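Local structure of endoglucanase EG-II (Hypocrea jecorina, 3QR3) at residues D103-A108 against I146-H151; V218-D223 against T235-G240. The protein hydrolyses internal beta-1,4-glucosidic bonds of cellulose as an endoglucanase, through a TIM-barrel catalytic domain of glycoside hydrolase family 5. One frame throughout, in Å; residues are numbered along the deposited sequence.

Interaction 1: D103-A108 against I146-H151; sequences DIHNYA and IMNEPH
Asn148 and Ile104 are tied by their backbones: Asn148 N donates to Ile104 O at 2.9 Å with an N-H...O angle of 152°. Two weak bonds follow round the turn, from Tyr107 N to Asn148 O and from Ala108 N to Met147 SD, 3.2 Å away. Bends at chi2 and chi3 bring that thioether back against segment 103-108, where CE also rests on Ile104 CG2 at 3.9 Å; a flexible methionine suits a place needing both a soft acceptor and an apolar end.

The segments leave neighbouring barrel strands, 99-104 and 142-145. Asn148-Glu149-Pro150 matches the family 5 Asn-Glu-Pro signature, whose glutamate is the acid/base in relatives and probably here.

The Asn148 amide meets two rings. It is stacked over one face of the His105 imidazole, the planes 17° apart and Asn148 ND2 3.2 Å from His105 CE1; to Tyr107 it stands nearly perpendicular (81°), ND2 over one face toward the rim. Arg61 takes Asn148 OD1, and His105 ND1 donates in its ring plane to the syn lone pair of Asp103 OD2 at 2.7 Å; this bond and the overlying amide limit the ring's rotation. The Glu149 side chain lies alongside the Tyr107 ring, OE1 near CE2, while OE2 is hydrogen-bonded to His219.

Ala108 CB makes apolar contact with Pro150 CB at 3.9 Å, and Tyr107 CB packs against the His151 ring edge, 3.8 Å from CD2.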
# COMPACT_ATOMS: atom_id res chain seq x y z
N ASP A 103 -5.24 -0.54 -2.63
CA ASP A 103 -4.24 0.42 -3.11
C ASP A 103 -4.41 0.68 -4.60
O ASP A 103 -4.23 -0.23 -5.41
CB ASP A 103 -2.82 -0.08 -2.82
CG ASP A 103 -1.78 0.46 -3.80
OD1 ASP A 103 -1.76 1.69 -4.03
OD2 ASP A 103 -0.97 -0.34 -4.33
N ILE A 104 -4.78 1.91 -4.94
CA ILE A 104 -4.90 2.29 -6.35
C ILE A 104 -3.51 2.65 -6.86
O ILE A 104 -2.93 3.65 -6.46
CB ILE A 104 -5.87 3.48 -6.52
CG1 ILE A 104 -7.25 3.11 -5.94
CG2 ILE A 104 -6.04 3.84 -7.99
CD1 ILE A 104 -7.91 1.93 -6.65
N HIS A 105 -2.95 1.80 -7.73
CA HIS A 105 -1.52 1.86 -8.03
C HIS A 105 -1.27 2.78 -9.24
O HIS A 105 -0.80 2.33 -10.28
CB HIS A 105 -1.00 0.44 -8.30
CG HIS A 105 0.39 0.19 -7.81
ND1 HIS A 105 0.70 0.10 -6.46
CD2 HIS A 105 1.55 0.01 -8.47
CE1 HIS A 105 1.99 -0.12 -6.33
NE2 HIS A 105 2.53 -0.19 -7.53
N ASN A 106 -1.58 4.08 -9.10
CA ASN A 106 -1.60 4.95 -10.28
C ASN A 106 -0.74 6.21 -10.31
O ASN A 106 -0.82 6.99 -11.26
CB ASN A 106 -3.03 5.31 -10.64
CG ASN A 106 -3.68 4.28 -11.53
OD1 ASN A 106 -3.81 4.47 -12.73
ND2 ASN A 106 -4.09 3.16 -10.94
N TYR A 107 0.08 6.42 -9.29
CA TYR A 107 1.04 7.52 -9.28
C TYR A 107 0.36 8.88 -9.51
O TYR A 107 0.95 9.78 -10.11
CB TYR A 107 2.12 7.26 -10.33
CG TYR A 107 2.77 5.91 -10.17
CD1 TYR A 107 2.24 4.79 -10.78
CD2 TYR A 107 3.90 5.75 -9.38
CE1 TYR A 107 2.81 3.54 -10.63
CE2 TYR A 107 4.50 4.49 -9.22
CZ TYR A 107 3.94 3.40 -9.85
OH TYR A 107 4.50 2.15 -9.71
N ALA A 108 -0.87 8.99 -9.02
CA ALA A 108 -1.67 10.23 -9.10
C ALA A 108 -2.02 10.58 -10.54
O ALA A 108 -2.31 11.73 -10.85
CB ALA A 108 -0.95 11.40 -8.41
N ILE A 146 -5.55 5.61 -0.77
CA ILE A 146 -6.00 6.57 -1.78
C ILE A 146 -5.22 6.55 -3.10
O ILE A 146 -5.82 6.56 -4.18
CB ILE A 146 -6.02 8.00 -1.18
CG1 ILE A 146 -7.12 8.09 -0.13
CG2 ILE A 146 -6.22 9.05 -2.27
CD1 ILE A 146 -7.35 9.53 0.41
N MET A 147 -3.90 6.51 -3.01
CA MET A 147 -3.08 6.58 -4.21
C MET A 147 -1.65 6.14 -3.95
O MET A 147 -1.03 6.53 -2.97
CB MET A 147 -3.09 7.99 -4.80
CG MET A 147 -2.28 8.13 -6.09
SD MET A 147 -2.83 7.01 -7.40
CE MET A 147 -4.56 7.44 -7.45
N ASN A 148 -1.12 5.32 -4.85
CA ASN A 148 0.25 4.88 -4.77
C ASN A 148 1.20 5.91 -5.40
O ASN A 148 1.03 6.30 -6.56
CB ASN A 148 0.40 3.53 -5.48
CG ASN A 148 1.81 2.99 -5.40
OD1 ASN A 148 2.25 2.53 -4.35
ND2 ASN A 148 2.53 3.02 -6.52
N GLU A 149 2.16 6.37 -4.61
CA GLU A 149 3.31 7.14 -5.11
C GLU A 149 3.04 8.33 -6.04
O GLU A 149 3.55 8.37 -7.17
CB GLU A 149 4.36 6.20 -5.71
CG GLU A 149 4.94 5.28 -4.64
CD GLU A 149 6.21 4.57 -5.07
OE1 GLU A 149 6.60 4.69 -6.24
OE2 GLU A 149 6.82 3.89 -4.20
N PRO A 150 2.25 9.31 -5.56
CA PRO A 150 2.22 10.58 -6.29
C PRO A 150 3.64 11.09 -6.44
O PRO A 150 4.46 10.90 -5.52
CB PRO A 150 1.44 11.51 -5.36
CG PRO A 150 0.56 10.59 -4.55
CD PRO A 150 1.45 9.37 -4.33
N HIS A 151 3.93 11.72 -7.57
CA HIS A 151 5.24 12.31 -7.79
C HIS A 151 5.14 13.45 -8.80
O HIS A 151 4.31 13.41 -9.71
CB HIS A 151 6.24 11.27 -8.30
CG HIS A 151 5.88 10.68 -9.63
ND1 HIS A 151 6.31 11.21 -10.82
CD2 HIS A 151 5.12 9.60 -9.96
CE1 HIS A 151 5.84 10.49 -11.83
NE2 HIS A 151 5.12 9.50 -11.33

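Interaction 2: V218-D223 against T235-G240; sequences VHKYLD and TNNIDG
Leu222 and Thr235 mark the closest backbone approach, their CA atoms 5.4 Å apart, and a weak bond from Thr235 N to Leu222 O joins them. Segment 218-223 continues strand 214-219 into a loop and 235-240 turns into helix 238-251, the strand-to-helix connection of a beta-alpha-beta unit in the barrel. Two turns shape that entry: Thr235 OG1 accepts from Asn237 N at 3.0 Å (ST turn) and Asn236 OD1 from Ile238 N (Asx turn). Asn237 is the N-cap residue with a positive phi (66°), which asparagine tolerates well, yet its side chain makes no capping bond and reaches across to the other segment.

There its amide works at both ends. ND2 donates to Tyr221 O at 3.1 Å, nearly straight (162°) and in the amide's own plane, but meets that carbonyl from above its plane. Lys220 NZ comes to OD1 at 2.9 Å, also from above the plane; bends at chi2 and chi4 curl the lysine round the amide, its CG 3.4 Å from Asn237 CG. NZ also bonds weakly to Tyr221 O and Asn226 OD1. Leu222 sets CG against Thr235 O at 3.4 Å and CD1 near Asn237 ND2, and packs on Met273 of helix 267-281, an apolar neighbour that suits a leucine. Were Asn237 an alanine, Tyr221 O would probably lose its amide donor and Lys220, of the bonds described, would keep just the weak ones.

Because the carbonyl needs an N-H and the ammonium an oxygen, the two partners favour one orientation of the amide, and side-chain hydrogen bonds, backed by the leucine, join the loop to the residue preceding the helix.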
# COMPACT_ATOMS: atom_id res chain seq x y z
N VAL A 218 3.56 6.44 4.02
CA VAL A 218 4.88 6.64 3.40
C VAL A 218 5.48 5.35 2.87
O VAL A 218 5.08 4.26 3.26
CB VAL A 218 5.88 7.30 4.37
CG1 VAL A 218 5.46 8.74 4.69
CG2 VAL A 218 6.04 6.48 5.63
N HIS A 219 6.45 5.50 1.96
CA HIS A 219 7.24 4.42 1.40
C HIS A 219 8.71 4.70 1.66
O HIS A 219 9.12 5.86 1.75
CB HIS A 219 7.03 4.35 -0.11
CG HIS A 219 5.69 3.85 -0.52
ND1 HIS A 219 5.40 3.46 -1.81
CD2 HIS A 219 4.55 3.65 0.19
CE1 HIS A 219 4.15 3.05 -1.88
NE2 HIS A 219 3.61 3.16 -0.68
N LYS A 220 9.53 3.66 1.75
CA LYS A 220 10.97 3.87 1.83
C LYS A 220 11.72 2.60 1.50
O LYS A 220 11.44 1.54 2.07
CB LYS A 220 11.39 4.37 3.22
CG LYS A 220 12.75 5.09 3.24
CD LYS A 220 12.74 6.33 2.32
CE LYS A 220 14.10 7.03 2.30
NZ LYS A 220 15.18 6.17 1.70
N TYR A 221 12.66 2.70 0.57
CA TYR A 221 13.51 1.57 0.21
C TYR A 221 14.91 1.75 0.78
O TYR A 221 15.24 2.79 1.37
CB TYR A 221 13.52 1.34 -1.31
CG TYR A 221 12.19 0.77 -1.74
CD1 TYR A 221 11.90 -0.58 -1.54
CD2 TYR A 221 11.20 1.58 -2.27
CE1 TYR A 221 10.68 -1.11 -1.90
CE2 TYR A 221 9.98 1.06 -2.62
CZ TYR A 221 9.72 -0.28 -2.43
OH TYR A 221 8.50 -0.80 -2.78
N LEU A 222 15.73 0.72 0.66
CA LEU A 222 16.98 0.68 1.41
C LEU A 222 18.20 0.64 0.50
O LEU A 222 19.33 0.59 0.98
CB LEU A 222 16.99 -0.51 2.38
CG LEU A 222 16.12 -0.38 3.64
CD1 LEU A 222 14.62 -0.37 3.31
CD2 LEU A 222 16.43 -1.50 4.63
N ASP A 223 17.98 0.68 -0.81
CA ASP A 223 19.09 0.70 -1.74
C ASP A 223 19.60 2.13 -1.97
O ASP A 223 19.00 3.10 -1.51
CB ASP A 223 18.77 -0.03 -3.05
CG ASP A 223 17.54 0.51 -3.76
OD1 ASP A 223 16.79 1.31 -3.15
OD2 ASP A 223 17.31 0.12 -4.93
N THR A 235 21.37 1.39 3.62
CA THR A 235 20.90 2.25 4.71
C THR A 235 19.78 1.58 5.49
O THR A 235 19.07 0.72 4.95
CB THR A 235 20.41 3.63 4.18
OG1 THR A 235 20.02 4.48 5.28
CG2 THR A 235 19.22 3.45 3.23
N ASN A 236 19.64 1.95 6.76
CA ASN A 236 18.49 1.52 7.55
C ASN A 236 17.44 2.63 7.69
O ASN A 236 16.42 2.46 8.35
CB ASN A 236 18.94 1.02 8.93
CG ASN A 236 19.62 2.10 9.74
OD1 ASN A 236 19.39 3.29 9.54
ND2 ASN A 236 20.48 1.68 10.66
N ASN A 237 17.71 3.77 7.05
CA ASN A 237 16.75 4.88 6.95
C ASN A 237 16.40 5.60 8.25
O ASN A 237 15.49 6.43 8.27
CB ASN A 237 15.45 4.41 6.31
CG ASN A 237 15.60 4.12 4.85
OD1 ASN A 237 16.14 4.94 4.09
ND2 ASN A 237 15.15 2.95 4.43
N ILE A 238 17.08 5.28 9.34
CA ILE A 238 16.73 5.87 10.62
C ILE A 238 17.09 7.36 10.73
O ILE A 238 16.23 8.20 11.02
CB ILE A 238 17.36 5.11 11.79
CG1 ILE A 238 16.81 3.68 11.84
CG2 ILE A 238 17.11 5.86 13.10
CD1 ILE A 238 17.58 2.73 12.80
N ASP A 239 18.36 7.69 10.50
CA ASP A 239 18.80 9.08 10.60
C ASP A 239 18.16 9.95 9.53
O ASP A 239 17.73 11.07 9.80
CB ASP A 239 20.32 9.17 10.48
CG ASP A 239 21.03 8.54 11.68
OD1 ASP A 239 20.35 8.21 12.67
OD2 ASP A 239 22.28 8.38 11.62
N GLY A 240 18.08 9.42 8.31
CA GLY A 240 17.62 10.19 7.17
C GLY A 240 16.12 10.33 7.03
O GLY A 240 15.64 11.27 6.40

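In the fold
Both contacts follow strands of the same eight-stranded parallel barrel. Interaction 1 belongs to the core: its centre is about 9 Å from the chain centre, and 11 of its 12 touching residues are buried. Interaction 2, about 16 Å out between the same kinds of centre, lies nearer the surface, with Lys220 and Thr235 partly exposed, and covers about half the area. Interaction 1 joins the ends of two adjacent strands by backbone bonds, stacked flat groups and a sulfur contact; interaction 2 joins a strand's continuation to the start of its following helix, relying chiefly on one side-chain amide. Glu149 and His219 link the two. In interaction 2, Tyr221 points elsewhere, its hydroxyl bonded to Glu260 on strand 256-261.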